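Long-range contact in transcription factor SKN7 (Chaetomium thermophilum, PDB 5D5W), which binds heat-shock-element DNA through an HSF-type domain and probably works as a homotrimeric transcription factor in osmotic and oxidative stress responses: residues G27-V32 with A82-H87. Sequence-based numbering, arbitrary orientation.
Sequences GDSFVV and AWEFKH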
ATOM      1  N   GLY B  27     -23.580   6.129   6.190  1.00 70.31           N
ATOM      2  CA  GLY B  27     -23.349   7.282   5.315  1.00 66.05           C
ATOM      3  C   GLY B  27     -22.391   8.293   5.921  1.00 61.94           C
ATOM      4  O   GLY B  27     -22.172   9.358   5.350  1.00 57.41           O
ATOM      5  N   ASP B  28     -21.808   7.937   7.063  1.00 61.86           N
ATOM      6  CA  ASP B  28     -20.949   8.830   7.837  1.00 66.34           C
ATOM      7  C   ASP B  28     -19.457   8.495   7.707  1.00 64.94           C
ATOM      8  O   ASP B  28     -18.607   9.230   8.220  1.00 63.33           O
ATOM      9  CB  ASP B  28     -21.378   8.819   9.315  1.00 72.12           C
ATOM     10  CG  ASP B  28     -21.542   7.404   9.888  1.00 76.23           C
ATOM     11  OD1 ASP B  28     -20.972   6.438   9.325  1.00 75.49           O
ATOM     12  OD2 ASP B  28     -22.250   7.264  10.915  1.00 78.42           O
ATOM     13  N   SER B  29     -19.163   7.375   7.041  1.00 63.82           N
ATOM     14  CA  SER B  29     -17.803   6.982   6.636  1.00 60.62           C
ATOM     15  C   SER B  29     -17.864   6.291   5.263  1.00 60.45           C
ATOM     16  O   SER B  29     -18.953   5.963   4.784  1.00 59.52           O
ATOM     17  CB  SER B  29     -17.176   6.034   7.664  1.00 60.25           C
ATOM     18  OG  SER B  29     -17.840   4.780   7.694  1.00 56.69           O
ATOM     19  N   PHE B  30     -16.703   6.094   4.635  1.00 58.07           N
ATOM     20  CA  PHE B  30     -16.623   5.378   3.359  1.00 55.90           C
ATOM     21  C   PHE B  30     -15.641   4.213   3.444  1.00 56.87           C
ATOM     22  O   PHE B  30     -14.787   4.161   4.331  1.00 55.34           O
ATOM     23  CB  PHE B  30     -16.273   6.321   2.194  1.00 55.41           C
ATOM     24  CG  PHE B  30     -14.821   6.682   2.107  1.00 51.97           C
ATOM     25  CD1 PHE B  30     -13.963   5.988   1.260  1.00 51.96           C
ATOM     26  CD2 PHE B  30     -14.313   7.719   2.866  1.00 48.28           C
ATOM     27  CE1 PHE B  30     -12.614   6.310   1.193  1.00 50.26           C
ATOM     28  CE2 PHE B  30     -12.975   8.053   2.793  1.00 48.39           C
ATOM     29  CZ  PHE B  30     -12.123   7.350   1.960  1.00 49.11           C
ATOM     30  N   VAL B  31     -15.799   3.275   2.515  1.00 59.06           N
ATOM     31  CA  VAL B  31     -15.027   2.043   2.491  1.00 59.27           C
ATOM     32  C   VAL B  31     -14.347   1.893   1.146  1.00 62.72           C
ATOM     33  O   VAL B  31     -14.987   2.085   0.119  1.00 64.63           O
ATOM     34  CB  VAL B  31     -15.940   0.820   2.681  1.00 58.37           C
ATOM     35  CG1 VAL B  31     -15.110  -0.442   2.860  1.00 59.23           C
ATOM     36  CG2 VAL B  31     -16.866   1.025   3.869  1.00 59.22           C
ATOM     37  N   VAL B  32     -13.056   1.560   1.164  1.00 68.64           N
ATOM     38  CA  VAL B  32     -12.311   1.162  -0.037  1.00 74.65           C
ATOM     39  C   VAL B  32     -11.888  -0.294   0.135  1.00 79.36           C
ATOM     40  O   VAL B  32     -11.362  -0.674   1.177  1.00 76.38           O
ATOM     41  CB  VAL B  32     -11.065   2.042  -0.276  1.00 75.95           C
ATOM     42  CG1 VAL B  32     -10.256   1.516  -1.453  1.00 79.44           C
ATOM     43  CG2 VAL B  32     -11.466   3.488  -0.525  1.00 75.64           C
ATOM     44  N   ALA B  82     -10.505  -4.433   3.358  1.00 78.92           N
ATOM     45  CA  ALA B  82     -11.351  -3.259   3.340  1.00 74.06           C
ATOM     46  C   ALA B  82     -10.774  -2.212   4.283  1.00 72.23           C
ATOM     47  O   ALA B  82     -10.495  -2.495   5.447  1.00 71.26           O
ATOM     48  CB  ALA B  82     -12.763  -3.622   3.757  1.00 73.98           C
ATOM     49  N   TRP B  83     -10.597  -1.005   3.757  1.00 68.15           N
ATOM     50  CA  TRP B  83     -10.083   0.123   4.507  1.00 62.09           C
ATOM     51  C   TRP B  83     -11.226   1.097   4.680  1.00 58.41           C
ATOM     52  O   TRP B  83     -11.845   1.485   3.696  1.00 61.70           O
ATOM     53  CB  TRP B  83      -8.962   0.797   3.718  1.00 61.68           C
ATOM     54  CG  TRP B  83      -7.730  -0.024   3.623  1.00 62.40           C
ATOM     55  CD1 TRP B  83      -7.606  -1.258   3.058  1.00 62.80           C
ATOM     56  CD2 TRP B  83      -6.437   0.330   4.106  1.00 62.21           C
ATOM     57  NE1 TRP B  83      -6.312  -1.699   3.170  1.00 64.25           N
ATOM     58  CE2 TRP B  83      -5.571  -0.737   3.803  1.00 63.77           C
ATOM     59  CE3 TRP B  83      -5.922   1.449   4.772  1.00 61.85           C
ATOM     60  CZ2 TRP B  83      -4.216  -0.716   4.138  1.00 65.57           C
ATOM     61  CZ3 TRP B  83      -4.584   1.471   5.105  1.00 60.38           C
ATOM     62  CH2 TRP B  83      -3.745   0.395   4.793  1.00 63.12           C
ATOM     63  N   GLU B  84     -11.508   1.492   5.917  1.00 53.22           N
ATOM     64  CA  GLU B  84     -12.584   2.436   6.185  1.00 53.41           C
ATOM     65  C   GLU B  84     -12.032   3.714   6.790  1.00 53.96           C
ATOM     66  O   GLU B  84     -11.264   3.648   7.748  1.00 49.46           O
ATOM     67  CB  GLU B  84     -13.598   1.819   7.137  1.00 55.75           C
ATOM     68  CG  GLU B  84     -14.865   2.644   7.268  1.00 60.69           C
ATOM     69  CD  GLU B  84     -15.877   2.028   8.204  1.00 63.01           C
ATOM     70  OE1 GLU B  84     -15.578   0.983   8.813  1.00 62.83           O
ATOM     71  OE2 GLU B  84     -16.979   2.601   8.334  1.00 69.51           O
ATOM     72  N   PHE B  85     -12.429   4.865   6.238  1.00 53.50           N
ATOM     73  CA  PHE B  85     -11.987   6.168   6.744  1.00 53.26           C
ATOM     74  C   PHE B  85     -13.143   7.074   7.098  1.00 55.41           C
ATOM     75  O   PHE B  85     -14.222   6.981   6.509  1.00 56.82           O
ATOM     76  CB  PHE B  85     -11.112   6.876   5.725  1.00 53.66           C
ATOM     77  CG  PHE B  85      -9.827   6.172   5.465  1.00 51.54           C
ATOM     78  CD1 PHE B  85      -9.761   5.164   4.513  1.00 48.28           C
ATOM     79  CD2 PHE B  85      -8.692   6.499   6.185  1.00 51.01           C
ATOM     80  CE1 PHE B  85      -8.583   4.499   4.276  1.00 46.28           C
ATOM     81  CE2 PHE B  85      -7.504   5.836   5.952  1.00 50.96           C
ATOM     82  CZ  PHE B  85      -7.453   4.831   4.997  1.00 49.21           C
ATOM     83  N   LYS B  86     -12.894   7.971   8.050  1.00 58.23           N
ATOM     84  CA  LYS B  86     -13.944   8.812   8.611  1.00 60.13           C
ATOM     85  C   LYS B  86     -13.473  10.235   8.910  1.00 57.21           C
ATOM     86  O   LYS B  86     -12.436  10.457   9.534  1.00 53.99           O
ATOM     87  CB  LYS B  86     -14.478   8.174   9.888  1.00 65.26           C
ATOM     88  CG  LYS B  86     -15.871   8.633  10.289  1.00 70.72           C
ATOM     89  CD  LYS B  86     -16.336   7.886  11.537  1.00 75.65           C
ATOM     90  CE  LYS B  86     -17.827   7.569  11.520  1.00 80.38           C
ATOM     91  NZ  LYS B  86     -18.133   6.303  12.250  1.00 80.57           N
ATOM     92  N   HIS B  87     -14.247  11.187   8.417  1.00 58.26           N
ATOM     93  CA  HIS B  87     -14.168  12.571   8.834  1.00 63.22           C
ATOM     94  C   HIS B  87     -15.569  12.918   9.346  1.00 66.67           C
ATOM     95  O   HIS B  87     -16.563  12.534   8.721  1.00 63.15           O
ATOM     96  CB  HIS B  87     -13.785  13.449   7.654  1.00 63.87           C
ATOM     97  CG  HIS B  87     -13.233  14.785   8.036  1.00 65.24           C
ATOM     98  ND1 HIS B  87     -13.969  15.731   8.711  1.00 68.26           N
ATOM     99  CD2 HIS B  87     -12.024  15.344   7.804  1.00 65.61           C
ATOM    100  CE1 HIS B  87     -13.236  16.811   8.894  1.00 68.07           C
ATOM    101  NE2 HIS B  87     -12.051  16.604   8.348  1.00 68.33           N
TER
HETATM  102  O   HOH W   1     -16.459  10.279   6.827  1.00 47.06           O
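Trp83 N gives its hydrogen to Val32 O across 2.7 Å, nearly straight at 175°, and Val32 N returns the bond to Trp83 O. Phe30 and Phe85 form the next such pair, with Phe30 N 3.2 Å from Phe85 O. Between them Val31, beta-branched and suited to an extended backbone, makes a non-hydrogen-bonded pair with Glu84, its CA-H pointing to Trp83 O. In Glu84, CG anti to the backbone N (chi1 -170°) carries the straight chain across to the neighbouring strand, where the carboxylate meets Ser29, small enough to fit beside Phe85 O and Lys86. Ser29 OG is modelled as a donor to Glu84 OE2 at 2.4 Å, too short for that bond to be trusted in detail. Strands 30-33 and 82-86 are the inner strands of the antiparallel sheet that backs the helix-turn-helix of the HSF-type DNA-binding domain. Apolar Phe30, Val32 and Phe85 suit the buried face against helix 52-61. The two phenyl rings, tilted by 26°, scarcely overlap, and Phe30 CE2 lies 3.7 Å from Phe85 CB. Past the strand ends, a water joins His87 N to Asp28 O. Lys86, its chain bent near the end, places NZ 4.1 Å from Asp28 OD1, too far for direct pairing, though the opposite charges probably attract.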